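Uncharacterized protein (Parabacteroides distasonis, PDB 4KW2) is of unknown function but adopts a xylose isomerase-like TIM barrel, and may be an isomerase or a related enzyme. Local coordinates at residues 53-58 / 69-74; 90-95 / 114-119. All blocks are in the same frame, centred on the assembly; numbering follows the deposited sequence.

Overall arrangement
Both contacts lie in the early part of one closed parallel barrel of eight strands, and they follow each other along the chain: interaction 1 is complete before interaction 2 begins. Interaction 1 folds the long loop between strand 50-53 and helix 75-86 back on itself; interaction 2 pins the start of strand 91-98 against the last turn of helix 103-116 and the residues that follow it. Their centres are about 12 Å apart, and they touch directly. Ala53 N probably bonds Ala94 O, 3.1 Å away, as neighbouring strands do, while the Phe95 ring packs on Phe55 and Leu69. One hydrophobic cluster between the sheet and its outer helices therefore runs through both.

Interaction 1: residues 53-58 / 69-74; sequences AFFFQE and LNYDLS
Leu69 is the bump, and Ala53 CB, the Phe54 carbonyl and the Phe55 ring make the hollow. Its CG stands anti to the backbone N (chi1 -177°), and this carries the branched end alongside the other segment. Leu69 CD2 enters the hollow 3.4 Å from Phe54 O and 3.7 Å from Ala53 CB, with Leu69 CG 3.8 Å from Phe55 CD1. The Phe55 ring crosses the leucine side chain at about a right angle, forming one wall. The ring in turn rests on the next residue: Asn70 CA lies over one face, 4.0 Å from the Phe55 ring centroid, a CH-pi contact offset toward the rim. Beyond it, Phe55 CE2 reaches Tyr71 CD2.

This is the beta-alpha loop of the TIM barrel that joins strand 50-53 to helix 75-86, closed on itself by two backbone bonds, one from Phe56 N to Leu69 O (2.6 Å) and one from Leu69 N to Gln57 O (2.9 Å). The Asn70 amide sits beside two rings, its plane 71° from that of Phe55 and 45° from that of Phe56, with OD1 3.3 Å from Phe55 CD2 and ND2 near Phe56 CE1. Asn70 OD1 also stands over the centre of one Tyr71 face, 3.8 Å above the plane, and accepts a weak bond from Tyr71 N. ND2 is taken by Gly219 O of the second subunit, whose Trp216 also stacks on Phe55, so the loop helps to build the subunit interface.

Within the chain, Leu69 is wedged among Phe95, Leu81 of helix 75-86 and Phe112 of helix 103-116, and Tyr71 lies against helix 103-116.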
loop_
_atom_site.group_PDB
_atom_site.type_symbol
_atom_site.label_atom_id
_atom_site.label_comp_id
_atom_site.label_asym_id
_atom_site.label_seq_id
_atom_site.Cartn_x
_atom_site.Cartn_y
_atom_site.Cartn_z
ATOM N N ALA A 53 10.277 11.570 15.555
ATOM C CA ALA A 53 10.804 10.237 15.814
ATOM C C ALA A 53 9.751 9.267 16.356
ATOM O O ALA A 53 8.964 9.606 17.244
ATOM C CB ALA A 53 11.995 10.314 16.749
ATOM N N PHE A 54 9.759 8.058 15.801
ATOM C CA PHE A 54 8.918 6.968 16.261
ATOM C C PHE A 54 9.702 6.120 17.264
ATOM O O PHE A 54 10.926 5.954 17.140
ATOM C CB PHE A 54 8.454 6.102 15.079
ATOM C CG PHE A 54 9.517 5.172 14.556
ATOM C CD1 PHE A 54 10.469 5.620 13.643
ATOM C CD2 PHE A 54 9.586 3.866 14.996
ATOM C CE1 PHE A 54 11.464 4.772 13.185
ATOM C CE2 PHE A 54 10.579 3.013 14.537
ATOM C CZ PHE A 54 11.516 3.468 13.628
ATOM N N PHE A 55 8.986 5.561 18.233
ATOM C CA PHE A 55 9.586 4.775 19.306
ATOM C C PHE A 55 9.940 3.355 18.869
ATOM O O PHE A 55 9.389 2.818 17.899
ATOM C CB PHE A 55 8.627 4.697 20.497
ATOM C CG PHE A 55 8.643 5.903 21.402
ATOM C CD1 PHE A 55 9.213 7.108 21.012
ATOM C CD2 PHE A 55 8.042 5.830 22.651
ATOM C CE1 PHE A 55 9.211 8.202 21.862
ATOM C CE2 PHE A 55 8.035 6.917 23.501
ATOM C CZ PHE A 55 8.614 8.109 23.102
ATOM N N PHE A 56 10.864 2.774 19.632
ATOM C CA PHE A 56 11.363 1.399 19.493
ATOM C C PHE A 56 12.392 1.202 18.386
ATOM O O PHE A 56 12.794 0.074 18.110
ATOM C CB PHE A 56 10.216 0.380 19.425
ATOM C CG PHE A 56 9.284 0.463 20.605
ATOM C CD1 PHE A 56 9.716 0.080 21.866
ATOM C CD2 PHE A 56 7.989 0.955 20.465
ATOM C CE1 PHE A 56 8.874 0.171 22.965
ATOM C CE2 PHE A 56 7.141 1.040 21.559
ATOM C CZ PHE A 56 7.584 0.651 22.810
ATOM N N GLN A 57 12.859 2.297 17.793
ATOM C CA GLN A 57 14.020 2.236 16.914
ATOM C C GLN A 57 15.281 2.078 17.759
ATOM O O GLN A 57 15.468 2.800 18.745
ATOM C CB GLN A 57 14.138 3.503 16.065
ATOM C CG GLN A 57 15.130 3.363 14.918
ATOM C CD GLN A 57 15.174 4.580 14.013
ATOM O OE1 GLN A 57 14.924 5.701 14.446
ATOM N NE2 GLN A 57 15.492 4.361 12.747
ATOM N N GLU A 58 16.143 1.147 17.361
ATOM C CA GLU A 58 17.464 1.015 17.958
ATOM C C GLU A 58 18.185 2.359 17.851
ATOM O O GLU A 58 18.180 2.997 16.798
ATOM C CB GLU A 58 18.257 -0.080 17.237
ATOM C CG GLU A 58 19.724 -0.218 17.645
ATOM C CD GLU A 58 19.933 -1.071 18.886
ATOM O OE1 GLU A 58 18.943 -1.368 19.599
ATOM O OE2 GLU A 58 21.102 -1.439 19.151
ATOM N N LEU A 69 14.609 3.613 21.383
ATOM C CA LEU A 69 13.928 4.854 21.727
ATOM C C LEU A 69 12.608 4.534 22.418
ATOM O O LEU A 69 11.740 3.872 21.850
ATOM C CB LEU A 69 13.664 5.706 20.486
ATOM C CG LEU A 69 13.005 7.076 20.714
ATOM C CD1 LEU A 69 13.833 7.955 21.639
ATOM C CD2 LEU A 69 12.771 7.785 19.394
ATOM N N ASN A 70 12.471 4.994 23.654
ATOM C CA ASN A 70 11.241 4.827 24.400
ATOM C C ASN A 70 11.313 5.759 25.585
ATOM O O ASN A 70 12.387 6.267 25.907
ATOM C CB ASN A 70 11.084 3.376 24.856
ATOM C CG ASN A 70 9.693 3.065 25.379
ATOM O OD1 ASN A 70 8.725 3.790 25.122
ATOM N ND2 ASN A 70 9.587 1.980 26.123
ATOM N N TYR A 71 10.179 5.982 26.238
ATOM C CA TYR A 71 10.106 6.973 27.302
ATOM C C TYR A 71 10.789 6.549 28.609
ATOM O O TYR A 71 10.821 7.321 29.564
ATOM C CB TYR A 71 8.654 7.419 27.540
ATOM C CG TYR A 71 7.637 6.323 27.824
ATOM C CD1 TYR A 71 7.905 5.300 28.730
ATOM C CD2 TYR A 71 6.385 6.345 27.218
ATOM C CE1 TYR A 71 6.968 4.322 28.999
ATOM C CE2 TYR A 71 5.442 5.370 27.481
ATOM C CZ TYR A 71 5.741 4.363 28.374
ATOM O OH TYR A 71 4.809 3.396 28.658
ATOM N N ASP A 72 11.346 5.340 28.635
ATOM C CA ASP A 72 12.038 4.811 29.813
ATOM C C ASP A 72 13.550 5.091 29.822
ATOM O O ASP A 72 14.260 4.590 30.694
ATOM C CB ASP A 72 11.791 3.295 29.927
ATOM C CG ASP A 72 12.394 2.502 28.765
ATOM O OD1 ASP A 72 12.856 3.103 27.771
ATOM O OD2 ASP A 72 12.402 1.261 28.839
ATOM N N LEU A 73 14.052 5.868 28.863
ATOM C CA LEU A 73 15.488 6.165 28.811
ATOM C C LEU A 73 15.970 6.882 30.072
ATOM O O LEU A 73 15.325 7.813 30.546
ATOM C CB LEU A 73 15.835 7.027 27.588
ATOM C CG LEU A 73 15.758 6.370 26.215
ATOM C CD1 LEU A 73 16.035 7.403 25.134
ATOM C CD2 LEU A 73 16.731 5.206 26.107
ATOM N N SER A 74 17.117 6.459 30.594
ATOM C CA SER A 74 17.724 7.102 31.758
ATOM C C SER A 74 18.031 8.571 31.490
ATOM O O SER A 74 18.146 8.992 30.342
ATOM C CB SER A 74 19.022 6.391 32.140
ATOM O OG SER A 74 20.016 6.580 31.142
#

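Interaction 2: residues 90-95 / 114-119; sequences IKPIAF and HKIGAH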
loop_
_atom_site.group_PDB
_atom_site.type_symbol
_atom_site.label_atom_id
_atom_site.label_comp_id
_atom_site.label_asym_id
_atom_site.label_seq_id
_atom_site.Cartn_x
_atom_site.Cartn_y
_atom_site.Cartn_z
ATOM N N ILE A 90 20.125 19.198 14.188
ATOM C CA ILE A 90 18.762 18.699 14.008
ATOM C C ILE A 90 18.018 18.818 15.334
ATOM O O ILE A 90 18.522 18.363 16.351
ATOM C CB ILE A 90 18.756 17.210 13.605
ATOM C CG1 ILE A 90 19.560 16.994 12.317
ATOM C CG2 ILE A 90 17.327 16.714 13.431
ATOM C CD1 ILE A 90 19.818 15.541 11.985
ATOM N N LYS A 91 16.828 19.414 15.323
ATOM C CA LYS A 91 16.020 19.550 16.542
ATOM C C LYS A 91 15.100 18.341 16.678
ATOM O O LYS A 91 14.450 17.957 15.704
ATOM C CB LYS A 91 15.158 20.812 16.487
ATOM C CG LYS A 91 15.927 22.109 16.296
ATOM C CD LYS A 91 16.491 22.619 17.609
ATOM C CE LYS A 91 16.917 24.076 17.503
ATOM N NZ LYS A 91 17.419 24.580 18.811
ATOM N N PRO A 92 15.028 17.737 17.882
ATOM C CA PRO A 92 14.099 16.631 18.100
ATOM C C PRO A 92 12.713 17.191 18.369
ATOM O O PRO A 92 12.181 17.038 19.461
ATOM C CB PRO A 92 14.675 15.938 19.328
ATOM C CG PRO A 92 15.271 17.062 20.109
ATOM C CD PRO A 92 15.810 18.030 19.096
ATOM N N ILE A 93 12.146 17.832 17.355
ATOM C CA ILE A 93 10.975 18.693 17.508
ATOM C C ILE A 93 9.705 17.916 17.855
ATOM O O ILE A 93 8.850 18.421 18.582
ATOM C CB ILE A 93 10.747 19.536 16.225
ATOM C CG1 ILE A 93 9.791 20.703 16.475
ATOM C CG2 ILE A 93 10.252 18.682 15.065
ATOM C CD1 ILE A 93 10.479 21.906 17.067
ATOM N N ALA A 94 9.584 16.692 17.348
ATOM C CA ALA A 94 8.369 15.921 17.553
ATOM C C ALA A 94 8.642 14.458 17.849
ATOM O O ALA A 94 9.661 13.906 17.445
ATOM C CB ALA A 94 7.463 16.040 16.335
ATOM N N PHE A 95 7.710 13.851 18.573
ATOM C CA PHE A 95 7.634 12.415 18.706
ATOM C C PHE A 95 6.215 11.982 18.378
ATOM O O PHE A 95 5.259 12.683 18.694
ATOM C CB PHE A 95 8.003 11.982 20.123
ATOM C CG PHE A 95 9.443 12.206 20.456
ATOM C CD1 PHE A 95 10.413 11.339 19.985
ATOM C CD2 PHE A 95 9.833 13.287 21.225
ATOM C CE1 PHE A 95 11.750 11.545 20.280
ATOM C CE2 PHE A 95 11.167 13.499 21.522
ATOM C CZ PHE A 95 12.127 12.626 21.048
ATOM N N HIS A 114 9.100 16.235 26.815
ATOM C CA HIS A 114 9.568 17.454 27.468
ATOM C C HIS A 114 11.042 17.350 27.853
ATOM O O HIS A 114 11.811 18.284 27.653
ATOM C CB HIS A 114 8.732 17.729 28.716
ATOM C CG HIS A 114 9.195 18.914 29.504
ATOM N ND1 HIS A 114 8.831 20.205 29.188
ATOM C CD2 HIS A 114 9.994 19.003 30.593
ATOM C CE1 HIS A 114 9.386 21.039 30.049
ATOM N NE2 HIS A 114 10.098 20.336 30.910
ATOM N N LYS A 115 11.427 16.204 28.400
ATOM C CA LYS A 115 12.798 15.983 28.840
ATOM C C LYS A 115 13.789 16.052 27.670
ATOM O O LYS A 115 14.886 16.580 27.815
ATOM C CB LYS A 115 12.901 14.633 29.564
ATOM C CG LYS A 115 14.209 14.412 30.307
ATOM C CD LYS A 115 14.049 13.489 31.512
ATOM C CE LYS A 115 13.551 12.097 31.133
ATOM N NZ LYS A 115 12.087 11.884 31.345
ATOM N N ILE A 116 13.400 15.529 26.514
ATOM C CA ILE A 116 14.262 15.557 25.328
ATOM C C ILE A 116 14.208 16.925 24.638
ATOM O O ILE A 116 15.111 17.288 23.890
ATOM C CB ILE A 116 13.894 14.421 24.349
ATOM C CG1 ILE A 116 14.111 13.062 25.026
ATOM C CG2 ILE A 116 14.717 14.499 23.068
ATOM C CD1 ILE A 116 15.529 12.826 25.521
ATOM N N GLY A 117 13.150 17.681 24.904
ATOM C CA GLY A 117 13.030 19.036 24.389
ATOM C C GLY A 117 12.208 19.125 23.123
ATOM O O GLY A 117 12.390 20.042 22.337
ATOM N N ALA A 118 11.301 18.176 22.921
ATOM C CA ALA A 118 10.362 18.257 21.817
ATOM C C ALA A 118 9.373 19.384 22.085
ATOM O O ALA A 118 9.084 19.705 23.243
ATOM C CB ALA A 118 9.632 16.936 21.638
ATOM N N HIS A 119 8.880 19.996 21.012
ATOM C CA HIS A 119 7.848 21.032 21.109
ATOM C C HIS A 119 6.481 20.515 20.669
ATOM O O HIS A 119 5.469 21.139 20.957
ATOM C CB HIS A 119 8.236 22.261 20.283
ATOM C CG HIS A 119 9.393 23.027 20.849
ATOM N ND1 HIS A 119 9.393 23.535 22.130
ATOM C CD2 HIS A 119 10.581 23.381 20.307
ATOM C CE1 HIS A 119 10.533 24.159 22.357
ATOM N NE2 HIS A 119 11.272 24.083 21.265
#
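Ala118, in the turn from helix 103-116 to strand 120-123 of a beta-alpha-beta unit of the TIM barrel, presses its methyl group against strand residues 92-95. This is the tight part. Ala118 CB lies 3.4 Å from Pro92 O and 3.7 Å from Phe95 CD2, and Ala118 CA makes a CA-H...O contact with Pro92 O. Pro92 is the centre of an inverse gamma turn. Beside it, Ile116 CG2, anti to its own backbone N, comes in at the edge of the Phe95 ring, 3.8 Å from Phe95 CZ and near the ring plane; the same methyl touches Pro92 CG. Phe112 also packs on Phe95, and Phe85 of helix 75-86 lies against Pro92.

The chain can make this turn because Gly117, with positive phi, is the C-prime residue of a Schellman motif ending the helix. Gly117 and His119 are the exposed residues that flank the buried Ala118 in the chain, and the contact loosens at His119. There His119 N donates to Ile93 O at 2.9 Å.

On this exposed side a sulfate ion, probably from the crystallisation liquor and belonging to neither segment, is held by a salt bridge from Lys91 NZ and a hydrogen bond with His119 NE2. The imidazole meets the other segment by its edge: Ile93 CD1 sits near the ring plane, 3.6 Å from His119 CD2.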